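Local coordinates for protein NADH oxidase (Thermus thermophilus, PDB 6RVB) that acts as an NADH-dependent coenzyme A disulfide reductase, a two-subunit flavoprotein that binds FAD, NAD and coenzyme A, at residues E206-V211 / V225-G230; A283-R288 / A318-V323; G384-G389 / A406-E411. All blocks are in the same frame, centred on the assembly; numbering follows the deposited sequence.

Interaction 1: residues E206-V211 / V225-G230; sequences EVWTGV and VETSEG
The CA atoms of the two segments come nearest at Val211 and Ser228, with Val211 CA 6.3 Å from Ser228 CA, and no hydrogen bond joins the segments. Segment 206-211 is the end of strand 205-208, an outer strand of a five-stranded parallel sheet, running into the loop that follows. Segment 225-230 forms the first strand and the turn of a tight hairpin whose return strand begins at Gly230: Thr227 to Gly230 form a type I turn closed by backbone bonds in both directions between Thr227 and Gly230.

Thr227 also organises the turn through its side chain. With OG1 between the backbone N and the carbonyl carbon (chi1 86°), the hydroxyl receives the Glu229 N-H at 2.8 Å from N to OG1, an ST turn, and donates to Gly230 O, approaching from above the carbonyl plane. Across the contact Thr227 turns carbon instead: Val211 CG1 lies 3.8 Å from Thr227 CB. Val211 CG2 is 4.3 Å from Glu229 CG, so both valine branches touch the hairpin. Trp208 meets the same hairpin at the ring edge, where its CD1 is 4.5 Å from Thr227 OG1; Glu229 CB lies oblique to the ring, 4.4 Å from Trp208 CD1. The Glu229 chain bends at chi2 (-76°), which carries the carboxylate back beside the loop.

Ser228 OG hydrogen-bonds the N of Lys212, the residue after Val211, and so ties turn to loop. The Val211 side chain is about 6 Å from a bound NAD, which places this loop beside the NAD site. Between the segments the chemistry is therefore van der Waals packing: the threonine hydroxyl is occupied inside its own turn, and Glu229 OE1 and Gly210 O, two acceptors 3.5 Å apart, are probably mildly unfavourable neighbours that add no attraction at this exposed carboxylate.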
ATOM      1  N   GLU A 206      26.793   2.735 -15.775  1.00 46.71           N
ATOM      2  CA  GLU A 206      27.238   4.082 -15.931  1.00 51.56           C
ATOM      3  C   GLU A 206      26.115   4.909 -16.511  1.00 51.88           C
ATOM      4  O   GLU A 206      25.587   4.540 -17.537  1.00 56.92           O
ATOM      5  CB  GLU A 206      28.397   4.076 -16.876  1.00 61.46           C
ATOM      6  CG  GLU A 206      29.711   4.140 -16.143  1.00 73.70           C
ATOM      7  CD  GLU A 206      30.787   4.604 -17.076  1.00 91.73           C
ATOM      8  OE1 GLU A 206      31.674   5.345 -16.617  1.00 96.10           O
ATOM      9  OE2 GLU A 206      30.719   4.252 -18.291  1.00 94.14           O
ATOM     10  N   VAL A 207      25.722   6.035 -15.920  1.00 49.30           N
ATOM     11  CA  VAL A 207      24.636   6.783 -16.586  1.00 48.81           C
ATOM     12  C   VAL A 207      25.138   8.113 -17.182  1.00 46.93           C
ATOM     13  O   VAL A 207      25.551   8.942 -16.418  1.00 52.51           O
ATOM     14  CB  VAL A 207      23.352   6.870 -15.645  1.00 46.48           C
ATOM     15  CG1 VAL A 207      23.583   6.189 -14.313  1.00 45.30           C
ATOM     16  CG2 VAL A 207      22.902   8.239 -15.408  1.00 43.81           C
ATOM     17  N   TRP A 208      25.220   8.239 -18.510  1.00 43.06           N
ATOM     18  CA  TRP A 208      25.525   9.462 -19.234  1.00 42.24           C
ATOM     19  C   TRP A 208      24.193  10.305 -19.340  1.00 51.95           C
ATOM     20  O   TRP A 208      23.160   9.843 -19.723  1.00 49.27           O
ATOM     21  CB  TRP A 208      25.954   9.179 -20.718  1.00 47.62           C
ATOM     22  CG  TRP A 208      27.444   8.816 -21.221  1.00 63.57           C
ATOM     23  CD1 TRP A 208      28.090   9.046 -22.533  1.00 77.52           C
ATOM     24  CD2 TRP A 208      28.393   8.154 -20.474  1.00 52.40           C
ATOM     25  NE1 TRP A 208      29.392   8.521 -22.559  1.00 44.98           N
ATOM     26  CE2 TRP A 208      29.592   7.978 -21.303  1.00 63.06           C
ATOM     27  CE3 TRP A 208      28.379   7.671 -19.186  1.00 51.90           C
ATOM     28  CZ2 TRP A 208      30.695   7.339 -20.821  1.00 80.92           C
ATOM     29  CZ3 TRP A 208      29.477   7.019 -18.719  1.00 81.18           C
ATOM     30  CH2 TRP A 208      30.631   6.860 -19.519  1.00 96.41           C
ATOM     31  N   THR A 209      24.244  11.586 -19.104  1.00 55.20           N
ATOM     32  CA  THR A 209      23.089  12.408 -19.190  1.00 43.76           C
ATOM     33  C   THR A 209      23.314  13.483 -20.272  1.00 51.44           C
ATOM     34  O   THR A 209      24.436  13.716 -20.697  1.00 57.09           O
ATOM     35  CB  THR A 209      23.065  13.037 -17.860  1.00 54.01           C
ATOM     36  OG1 THR A 209      21.992  12.448 -17.153  1.00 50.76           O
ATOM     37  CG2 THR A 209      23.059  14.655 -17.914  1.00 51.24           C
ATOM     38  N   GLY A 210      22.276  14.156 -20.720  1.00 46.77           N
ATOM     39  CA  GLY A 210      22.447  15.123 -21.767  1.00 46.88           C
ATOM     40  C   GLY A 210      23.289  14.721 -22.962  1.00 52.45           C
ATOM     41  O   GLY A 210      24.078  15.484 -23.432  1.00 58.24           O
ATOM     42  N   VAL A 211      23.101  13.527 -23.486  1.00 52.63           N
ATOM     43  CA  VAL A 211      23.957  12.952 -24.499  1.00 45.96           C
ATOM     44  C   VAL A 211      23.281  13.151 -25.856  1.00 55.05           C
ATOM     45  O   VAL A 211      22.077  13.045 -25.989  1.00 55.99           O
ATOM     46  CB  VAL A 211      24.029  11.501 -24.183  1.00 47.82           C
ATOM     47  CG1 VAL A 211      24.687  10.685 -25.283  1.00 58.75           C
ATOM     48  CG2 VAL A 211      24.682  11.349 -22.928  1.00 50.06           C
ATOM     49  N   VAL A 225      28.531   3.132 -31.224  1.00 42.31           N
ATOM     50  CA  VAL A 225      27.893   4.340 -30.483  1.00 59.10           C
ATOM     51  C   VAL A 225      28.786   5.541 -30.221  1.00 51.53           C
ATOM     52  O   VAL A 225      29.481   5.595 -29.229  1.00 46.16           O
ATOM     53  CB  VAL A 225      27.062   4.156 -29.042  1.00 46.90           C
ATOM     54  CG1 VAL A 225      26.053   5.329 -28.911  1.00 35.32           C
ATOM     55  CG2 VAL A 225      26.239   2.885 -28.943  1.00 47.16           C
ATOM     56  N   GLU A 226      28.644   6.513 -31.111  1.00 50.49           N
ATOM     57  CA  GLU A 226      29.412   7.688 -31.180  1.00 53.10           C
ATOM     58  C   GLU A 226      28.516   8.742 -30.658  1.00 56.07           C
ATOM     59  O   GLU A 226      27.446   8.902 -31.164  1.00 62.67           O
ATOM     60  CB  GLU A 226      29.730   7.930 -32.645  1.00 57.93           C
ATOM     61  CG  GLU A 226      30.688   6.873 -33.178  1.00 66.71           C
ATOM     62  CD  GLU A 226      31.183   7.084 -34.597  1.00 81.19           C
ATOM     63  OE1 GLU A 226      31.914   6.167 -35.061  1.00 77.49           O
ATOM     64  OE2 GLU A 226      30.830   8.114 -35.232  1.00 73.84           O
ATOM     65  N   THR A 227      28.939   9.456 -29.626  1.00 62.82           N
ATOM     66  CA  THR A 227      28.124  10.510 -29.036  1.00 64.18           C
ATOM     67  C   THR A 227      28.870  11.820 -28.943  1.00 60.95           C
ATOM     68  O   THR A 227      30.066  11.828 -28.882  1.00 65.75           O
ATOM     69  CB  THR A 227      27.675  10.129 -27.619  1.00 63.60           C
ATOM     70  OG1 THR A 227      28.675  10.501 -26.700  1.00 59.99           O
ATOM     71  CG2 THR A 227      27.529   8.716 -27.515  1.00 53.25           C
ATOM     72  N   SER A 228      28.130  12.928 -28.916  1.00 70.35           N
ATOM     73  CA  SER A 228      28.631  14.260 -28.502  1.00 73.04           C
ATOM     74  C   SER A 228      29.617  14.203 -27.318  1.00 79.61           C
ATOM     75  O   SER A 228      30.463  15.065 -27.162  1.00 77.88           O
ATOM     76  CB  SER A 228      27.467  15.159 -28.075  1.00 64.47           C
ATOM     77  OG  SER A 228      26.955  14.717 -26.833  1.00 60.11           O
ATOM     78  N   GLU A 229      29.499  13.207 -26.452  1.00 82.27           N
ATOM     79  CA  GLU A 229      30.277  13.215 -25.208  1.00 78.60           C
ATOM     80  C   GLU A 229      31.389  12.170 -25.230  1.00 79.31           C
ATOM     81  O   GLU A 229      31.891  11.761 -24.180  1.00 81.32           O
ATOM     82  CB  GLU A 229      29.380  12.947 -23.979  1.00 89.98           C
ATOM     83  CG  GLU A 229      28.129  13.832 -23.853  1.00103.59           C
ATOM     84  CD  GLU A 229      28.443  15.267 -23.369  1.00112.52           C
ATOM     85  OE1 GLU A 229      27.498  15.943 -22.895  1.00100.01           O
ATOM     86  OE2 GLU A 229      29.617  15.713 -23.468  1.00102.04           O
ATOM     87  N   GLY A 230      31.785  11.697 -26.395  1.00 67.12           N
ATOM     88  CA  GLY A 230      32.690  10.566 -26.348  1.00 63.52           C
ATOM     89  C   GLY A 230      32.180   9.339 -27.042  1.00 59.81           C
ATOM     90  O   GLY A 230      31.161   9.372 -27.709  1.00 73.23           O
TER

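Interaction 2: residues A283-R288 / A318-V323; sequences AESFHR and ARFLGV
Val323 gives up the most surface here and is bonded to the strand through its backbone. Its N-H reaches Phe286 O at 3.0 Å from N to O, and its carbonyl O accepts from Arg288 N at 2.7 Å. The two bonds flank His287, which pairs with Val323 as a single beta bridge. The same carbonyl oxygen lies over one face of the His287 ring, not over its centre, while His287 CA-H makes a weaker contact with it. On the side-chain side, Val323 CG2 is 4.2 Å from Ser285 CB; Asp421 of the second subunit also packs on this valine.

Arg288 adds a third bond from its side chain. A bend at chi3 (70°) swings the guanidinium back along the loop, and NH1 donates to Leu321 O at 3.0 Å with an N-H...O angle of 150°. The oxygen lies near the guanidinium plane, at its edge. The arginine thus grips the loop at two carbonyls, through its main chain at Val323 and through its tip at Leu321, with Gly322 between them.

Ser285 contributes carbon contact as well. Its CB abuts the edge of the Phe320 ring, 3.8 Å from CE2, whereas its hydroxyl is bonded to His305 of helix 299-313, whose ring also meets Phe320 edge-to-face.

Loop 318-323, which leads from helix 299-313 with its FAD-binding Asp300 toward the dimerisation domain, is thus fixed against strand 285-287 by two backbone bonds and one from Arg288 NH1. Gly322 has no side chain to hinder the close approach of its CA to Phe286 O, 3.3 Å away.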
ATOM      1  N   ALA A 283      -5.277   3.261 -27.735  1.00 40.46           N
ATOM      2  CA  ALA A 283      -6.441   4.102 -27.390  1.00 41.19           C
ATOM      3  C   ALA A 283      -6.241   5.152 -26.307  1.00 36.89           C
ATOM      4  O   ALA A 283      -5.575   4.904 -25.324  1.00 48.82           O
ATOM      5  CB  ALA A 283      -7.520   3.256 -27.024  1.00 39.72           C
ATOM      6  N   GLU A 284      -6.812   6.323 -26.489  1.00 37.07           N
ATOM      7  CA  GLU A 284      -6.724   7.396 -25.509  1.00 38.77           C
ATOM      8  C   GLU A 284      -7.603   7.035 -24.322  1.00 43.96           C
ATOM      9  O   GLU A 284      -8.517   6.250 -24.428  1.00 42.94           O
ATOM     10  CB  GLU A 284      -7.293   8.699 -26.037  1.00 37.19           C
ATOM     11  CG  GLU A 284      -6.642   9.299 -27.218  1.00 45.70           C
ATOM     12  CD  GLU A 284      -7.273  10.637 -27.626  1.00 61.55           C
ATOM     13  OE1 GLU A 284      -6.479  11.522 -28.062  1.00 52.75           O
ATOM     14  OE2 GLU A 284      -8.553  10.794 -27.516  1.00 62.71           O
ATOM     15  N   SER A 285      -7.332   7.633 -23.171  1.00 43.77           N
ATOM     16  CA  SER A 285      -8.159   7.474 -21.976  1.00 35.03           C
ATOM     17  C   SER A 285      -8.379   8.857 -21.369  1.00 41.31           C
ATOM     18  O   SER A 285      -7.584   9.792 -21.594  1.00 41.33           O
ATOM     19  CB  SER A 285      -7.525   6.539 -20.943  1.00 34.51           C
ATOM     20  OG  SER A 285      -7.088   5.288 -21.457  1.00 42.44           O
ATOM     21  N   PHE A 286      -9.463   9.003 -20.612  1.00 37.42           N
ATOM     22  CA  PHE A 286      -9.734  10.309 -20.001  1.00 38.09           C
ATOM     23  C   PHE A 286      -8.970  10.544 -18.761  1.00 35.09           C
ATOM     24  O   PHE A 286      -9.079   9.789 -17.841  1.00 37.23           O
ATOM     25  CB  PHE A 286     -11.182  10.424 -19.678  1.00 36.27           C
ATOM     26  CG  PHE A 286     -11.589  11.718 -19.046  1.00 37.74           C
ATOM     27  CD1 PHE A 286     -11.706  12.879 -19.786  1.00 45.28           C
ATOM     28  CD2 PHE A 286     -11.989  11.757 -17.735  1.00 36.04           C
ATOM     29  CE1 PHE A 286     -12.148  14.063 -19.210  1.00 38.70           C
ATOM     30  CE2 PHE A 286     -12.449  12.927 -17.190  1.00 34.29           C
ATOM     31  CZ  PHE A 286     -12.516  14.077 -17.946  1.00 33.22           C
ATOM     32  N   HIS A 287      -8.180  11.592 -18.725  1.00 37.92           N
ATOM     33  CA  HIS A 287      -7.414  11.831 -17.510  1.00 40.62           C
ATOM     34  C   HIS A 287      -8.183  12.608 -16.526  1.00 36.61           C
ATOM     35  O   HIS A 287      -8.604  13.704 -16.789  1.00 38.51           O
ATOM     36  CB  HIS A 287      -6.169  12.593 -17.812  1.00 40.49           C
ATOM     37  CG  HIS A 287      -5.150  12.552 -16.726  1.00 44.30           C
ATOM     38  ND1 HIS A 287      -3.909  11.980 -16.899  1.00 41.40           N
ATOM     39  CD2 HIS A 287      -5.158  13.082 -15.492  1.00 41.65           C
ATOM     40  CE1 HIS A 287      -3.209  12.122 -15.792  1.00 41.01           C
ATOM     41  NE2 HIS A 287      -3.958  12.770 -14.920  1.00 47.63           N
ATOM     42  N   ARG A 288      -8.352  12.059 -15.365  1.00 37.11           N
ATOM     43  CA  ARG A 288      -9.217  12.733 -14.388  1.00 40.75           C
ATOM     44  C   ARG A 288      -8.724  13.982 -13.663  1.00 40.83           C
ATOM     45  O   ARG A 288      -9.573  14.688 -13.136  1.00 44.14           O
ATOM     46  CB  ARG A 288      -9.772  11.732 -13.367  1.00 36.33           C
ATOM     47  CG  ARG A 288     -10.673  10.752 -14.018  1.00 41.99           C
ATOM     48  CD  ARG A 288     -11.077   9.600 -13.159  1.00 43.94           C
ATOM     49  NE  ARG A 288     -11.991   9.961 -12.080  1.00 50.93           N
ATOM     50  CZ  ARG A 288     -13.312   9.987 -12.153  1.00 55.51           C
ATOM     51  NH1 ARG A 288     -13.976   9.681 -13.251  1.00 71.96           N
ATOM     52  NH2 ARG A 288     -13.970  10.326 -11.109  1.00 56.91           N
ATOM     53  N   ALA A 318     -21.439  -1.383 -18.965  1.00 52.97           N
ATOM     54  CA  ALA A 318     -20.143  -1.220 -18.379  1.00 39.17           C
ATOM     55  C   ALA A 318     -19.648   0.096 -18.909  1.00 41.13           C
ATOM     56  O   ALA A 318     -19.943   0.409 -20.041  1.00 45.93           O
ATOM     57  CB  ALA A 318     -19.308  -2.316 -18.832  1.00 38.31           C
ATOM     58  N   ARG A 319     -18.965   0.896 -18.087  1.00 38.68           N
ATOM     59  CA  ARG A 319     -18.394   2.164 -18.558  1.00 40.79           C
ATOM     60  C   ARG A 319     -16.948   2.223 -18.071  1.00 42.12           C
ATOM     61  O   ARG A 319     -16.654   1.638 -17.070  1.00 52.27           O
ATOM     62  CB  ARG A 319     -19.172   3.343 -18.075  1.00 35.13           C
ATOM     63  CG  ARG A 319     -20.494   3.487 -18.659  1.00 41.17           C
ATOM     64  CD  ARG A 319     -21.111   4.909 -18.556  1.00 44.34           C
ATOM     65  NE  ARG A 319     -21.971   5.052 -19.695  1.00 55.31           N
ATOM     66  CZ  ARG A 319     -21.902   5.997 -20.608  1.00 63.38           C
ATOM     67  NH1 ARG A 319     -21.032   6.944 -20.474  1.00 57.56           N
ATOM     68  NH2 ARG A 319     -22.711   5.990 -21.666  1.00 66.53           N
ATOM     69  N   PHE A 320     -16.033   2.804 -18.840  1.00 43.78           N
ATOM     70  CA  PHE A 320     -14.670   3.066 -18.402  1.00 40.36           C
ATOM     71  C   PHE A 320     -14.531   4.550 -18.039  1.00 45.13           C
ATOM     72  O   PHE A 320     -14.702   5.425 -18.896  1.00 43.49           O
ATOM     73  CB  PHE A 320     -13.651   2.673 -19.449  1.00 33.66           C
ATOM     74  CG  PHE A 320     -12.247   2.994 -19.052  1.00 42.39           C
ATOM     75  CD1 PHE A 320     -11.625   2.307 -18.018  1.00 43.60           C
ATOM     76  CD2 PHE A 320     -11.516   3.996 -19.703  1.00 46.29           C
ATOM     77  CE1 PHE A 320     -10.329   2.601 -17.636  1.00 39.33           C
ATOM     78  CE2 PHE A 320     -10.187   4.280 -19.327  1.00 43.47           C
ATOM     79  CZ  PHE A 320      -9.611   3.594 -18.308  1.00 35.23           C
ATOM     80  N   LEU A 321     -14.228   4.826 -16.767  1.00 45.74           N
ATOM     81  CA  LEU A 321     -14.331   6.159 -16.249  1.00 42.46           C
ATOM     82  C   LEU A 321     -13.107   6.980 -16.126  1.00 44.50           C
ATOM     83  O   LEU A 321     -13.193   8.084 -15.657  1.00 47.20           O
ATOM     84  CB  LEU A 321     -14.994   6.097 -14.912  1.00 42.83           C
ATOM     85  CG  LEU A 321     -16.431   5.584 -14.912  1.00 35.15           C
ATOM     86  CD1 LEU A 321     -16.981   5.701 -13.538  1.00 34.29           C
ATOM     87  CD2 LEU A 321     -17.322   6.421 -15.739  1.00 41.58           C
ATOM     88  N   GLY A 322     -11.978   6.460 -16.531  1.00 40.37           N
ATOM     89  CA  GLY A 322     -10.800   7.277 -16.605  1.00 37.28           C
ATOM     90  C   GLY A 322      -9.563   6.752 -15.930  1.00 43.39           C
ATOM     91  O   GLY A 322      -9.588   5.686 -15.305  1.00 46.85           O
ATOM     92  N   VAL A 323      -8.471   7.502 -16.055  1.00 40.68           N
ATOM     93  CA  VAL A 323      -7.276   7.209 -15.313  1.00 37.39           C
ATOM     94  C   VAL A 323      -6.755   8.489 -14.651  1.00 43.99           C
ATOM     95  O   VAL A 323      -7.194   9.620 -14.879  1.00 41.00           O
ATOM     96  CB  VAL A 323      -6.232   6.622 -16.222  1.00 33.99           C
ATOM     97  CG1 VAL A 323      -6.803   5.452 -16.898  1.00 36.49           C
ATOM     98  CG2 VAL A 323      -5.764   7.688 -17.260  1.00 31.03           C
TER

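Interaction 3: residues G384-G389 / A406-E411; sequences GRLLGG and ALLHRE
The dimerisation domain of this reductase family packs helices on an antiparallel sheet, and here the C-terminal end of helix 401-409 rests on the start of strand 386-393. The strand carries a classic beta bulge, Leu387 and Gly388 both facing Val378 of the neighbouring strand. Leu408 reaches the backbone just there: its CD1 is 3.6 Å from Leu386 CB and 3.9 Å from Leu387 N, so one methyl covers the peptide entering the bulge. Leu386 points toward the helix and also meets Leu407 methyl to methyl, CD2 to CD1 at 4.4 Å. Elsewhere on the helix end, Ala406 and His409 pack on Leu420 and Ala419 of the second subunit.

Beyond the leucines, Arg385 and Glu411 form a long salt bridge, NE to OE1 at 3.7 Å. The oxygen stands well out of the guanidinium plane and no N-H points at it, so the attraction is of charges alone; the two flat groups are turned 67° apart. Arg385 runs extended from CG to NE, and its NH2 bonds weakly to Val289 O. Leu387 CD2 of the same segment sits over one face of the Arg385 guanidinium, off its centre, 4.0 Å above the plane.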
ATOM      1  N   GLY A 384      -5.445  23.502  -1.927  1.00 40.20           N
ATOM      2  CA  GLY A 384      -4.861  22.323  -1.346  1.00 45.61           C
ATOM      3  C   GLY A 384      -5.123  21.045  -2.101  1.00 44.25           C
ATOM      4  O   GLY A 384      -4.778  19.982  -1.651  1.00 43.71           O
ATOM      5  N   ARG A 385      -5.737  21.184  -3.263  1.00 45.98           N
ATOM      6  CA  ARG A 385      -6.107  20.096  -4.096  1.00 40.01           C
ATOM      7  C   ARG A 385      -4.862  19.318  -4.459  1.00 46.23           C
ATOM      8  O   ARG A 385      -3.930  19.918  -4.957  1.00 42.97           O
ATOM      9  CB  ARG A 385      -6.763  20.675  -5.322  1.00 38.03           C
ATOM     10  CG  ARG A 385      -7.195  19.614  -6.296  1.00 51.24           C
ATOM     11  CD  ARG A 385      -7.747  20.210  -7.543  1.00 59.35           C
ATOM     12  NE  ARG A 385      -7.808  19.286  -8.667  1.00 69.66           N
ATOM     13  CZ  ARG A 385      -7.956  19.691  -9.950  1.00 84.39           C
ATOM     14  NH1 ARG A 385      -8.056  21.032 -10.229  1.00 74.76           N
ATOM     15  NH2 ARG A 385      -8.002  18.762 -10.964  1.00 63.73           N
ATOM     16  N   LEU A 386      -4.832  17.999  -4.221  1.00 41.64           N
ATOM     17  CA  LEU A 386      -3.742  17.144  -4.730  1.00 39.47           C
ATOM     18  C   LEU A 386      -3.788  17.071  -6.192  1.00 45.57           C
ATOM     19  O   LEU A 386      -4.863  16.974  -6.751  1.00 50.85           O
ATOM     20  CB  LEU A 386      -3.905  15.675  -4.356  1.00 47.65           C
ATOM     21  CG  LEU A 386      -3.270  14.928  -3.192  1.00 39.58           C
ATOM     22  CD1 LEU A 386      -1.900  15.521  -3.001  1.00 44.22           C
ATOM     23  CD2 LEU A 386      -4.113  15.158  -2.000  1.00 47.34           C
ATOM     24  N   LEU A 387      -2.623  16.983  -6.804  1.00 44.39           N
ATOM     25  CA  LEU A 387      -2.474  16.943  -8.257  1.00 41.17           C
ATOM     26  C   LEU A 387      -1.531  15.844  -8.758  1.00 45.43           C
ATOM     27  O   LEU A 387      -1.495  15.593  -9.958  1.00 46.82           O
ATOM     28  CB  LEU A 387      -1.919  18.259  -8.780  1.00 38.91           C
ATOM     29  CG  LEU A 387      -2.625  19.577  -8.582  1.00 43.30           C
ATOM     30  CD1 LEU A 387      -1.668  20.642  -9.060  1.00 42.46           C
ATOM     31  CD2 LEU A 387      -3.848  19.597  -9.366  1.00 39.85           C
ATOM     32  N   GLY A 388      -0.731  15.237  -7.879  1.00 40.05           N
ATOM     33  CA  GLY A 388       0.189  14.191  -8.268  1.00 37.17           C
ATOM     34  C   GLY A 388       0.981  13.815  -7.071  1.00 34.09           C
ATOM     35  O   GLY A 388       0.854  14.459  -6.071  1.00 34.72           O
ATOM     36  N   GLY A 389       1.792  12.781  -7.155  1.00 30.80           N
ATOM     37  CA  GLY A 389       2.433  12.250  -5.952  1.00 32.45           C
ATOM     38  C   GLY A 389       3.419  11.171  -6.349  1.00 36.78           C
ATOM     39  O   GLY A 389       3.269  10.595  -7.434  1.00 36.44           O
ATOM     40  N   ALA A 406      -6.372   6.974  -4.974  1.00 29.61           N
ATOM     41  CA  ALA A 406      -7.763   7.094  -4.481  1.00 30.54           C
ATOM     42  C   ALA A 406      -8.215   8.563  -4.304  1.00 40.57           C
ATOM     43  O   ALA A 406      -9.311   8.928  -4.658  1.00 46.20           O
ATOM     44  CB  ALA A 406      -7.924   6.386  -3.258  1.00 24.43           C
ATOM     45  N   LEU A 407      -7.344   9.412  -3.751  1.00 39.67           N
ATOM     46  CA  LEU A 407      -7.637  10.815  -3.517  1.00 38.18           C
ATOM     47  C   LEU A 407      -7.728  11.604  -4.800  1.00 41.67           C
ATOM     48  O   LEU A 407      -8.658  12.329  -5.009  1.00 39.92           O
ATOM     49  CB  LEU A 407      -6.626  11.425  -2.565  1.00 33.16           C
ATOM     50  CG  LEU A 407      -6.712  10.923  -1.122  1.00 35.00           C
ATOM     51  CD1 LEU A 407      -5.534  11.328  -0.391  1.00 35.02           C
ATOM     52  CD2 LEU A 407      -7.881  11.507  -0.472  1.00 38.06           C
ATOM     53  N   LEU A 408      -6.771  11.441  -5.674  1.00 37.19           N
ATOM     54  CA  LEU A 408      -6.852  12.022  -6.980  1.00 36.76           C
ATOM     55  C   LEU A 408      -8.162  11.769  -7.709  1.00 42.82           C
ATOM     56  O   LEU A 408      -8.561  12.540  -8.596  1.00 40.60           O
ATOM     57  CB  LEU A 408      -5.681  11.514  -7.806  1.00 32.61           C
ATOM     58  CG  LEU A 408      -4.571  12.490  -8.209  1.00 33.49           C
ATOM     59  CD1 LEU A 408      -4.367  13.492  -7.194  1.00 32.82           C
ATOM     60  CD2 LEU A 408      -3.402  11.741  -8.322  1.00 34.78           C
ATOM     61  N   HIS A 409      -8.860  10.707  -7.341  1.00 43.92           N
ATOM     62  CA  HIS A 409      -9.960  10.262  -8.175  1.00 45.46           C
ATOM     63  C   HIS A 409     -11.201  11.123  -8.014  1.00 52.95           C
ATOM     64  O   HIS A 409     -11.788  11.566  -9.024  1.00 50.38           O
ATOM     65  CB  HIS A 409     -10.260   8.783  -7.935  1.00 51.76           C
ATOM     66  CG  HIS A 409     -10.972   8.118  -9.074  1.00 64.64           C
ATOM     67  ND1 HIS A 409     -12.357   8.020  -9.113  1.00 61.49           N
ATOM     68  CD2 HIS A 409     -10.506   7.540 -10.210  1.00 57.23           C
ATOM     69  CE1 HIS A 409     -12.721   7.447 -10.244  1.00 63.90           C
ATOM     70  NE2 HIS A 409     -11.620   7.150 -10.931  1.00 78.18           N
ATOM     71  N   ARG A 410     -11.601  11.339  -6.748  1.00 53.03           N
ATOM     72  CA  ARG A 410     -12.504  12.449  -6.350  1.00 51.74           C
ATOM     73  C   ARG A 410     -11.627  13.771  -6.414  1.00 60.30           C
ATOM     74  O   ARG A 410     -10.656  13.803  -7.113  1.00 69.56           O
ATOM     75  CB  ARG A 410     -13.081  12.166  -4.965  1.00 60.26           C
ATOM     76  CG  ARG A 410     -12.114  12.571  -3.765  1.00 84.33           C
ATOM     77  CD  ARG A 410     -12.772  13.260  -2.458  1.00 75.87           C
ATOM     78  NE  ARG A 410     -12.063  12.999  -1.167  1.00 86.58           N
ATOM     79  CZ  ARG A 410     -11.682  11.783  -0.689  1.00104.40           C
ATOM     80  NH1 ARG A 410     -11.856  10.644  -1.382  1.00 88.05           N
ATOM     81  NH2 ARG A 410     -11.075  11.684   0.503  1.00 86.35           N
ATOM     82  N   GLU A 411     -11.834  14.858  -5.726  1.00 51.70           N
ATOM     83  CA  GLU A 411     -10.806  15.890  -5.941  1.00 49.03           C
ATOM     84  C   GLU A 411      -9.666  15.781  -5.016  1.00 54.43           C
ATOM     85  O   GLU A 411      -8.476  15.745  -5.422  1.00 69.84           O
ATOM     86  CB  GLU A 411     -11.356  17.278  -5.806  1.00 76.02           C
ATOM     87  CG  GLU A 411     -12.443  17.603  -6.937  1.00114.81           C
ATOM     88  CD  GLU A 411     -11.927  17.425  -8.341  1.00 92.78           C
ATOM     89  OE1 GLU A 411     -10.719  16.990  -8.398  1.00 83.83           O
ATOM     90  OE2 GLU A 411     -12.735  17.728  -9.308  1.00 72.88           O
TER

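Along the chain the three contacts follow in series, each closing before the next opens. Interaction 1 stands apart, at the outer edge of the parallel sheet that ends in strand 205-208, near bound NAD, with its centre about 39 Å from that of interaction 2 and about 38 Å from that of interaction 3. The latter two are neighbours, centres about 16 Å apart, and touch: Arg288 NH2 lies 3.3 Å from His409 O, a probable hydrogen bond. One guanidinium therefore links loop 318-323 with the end of helix 401-409, joining the nucleotide-binding part of the chain to its dimerisation domain. Both of these contacts also pack on the second subunit, whereas interaction 1 meets no other chain.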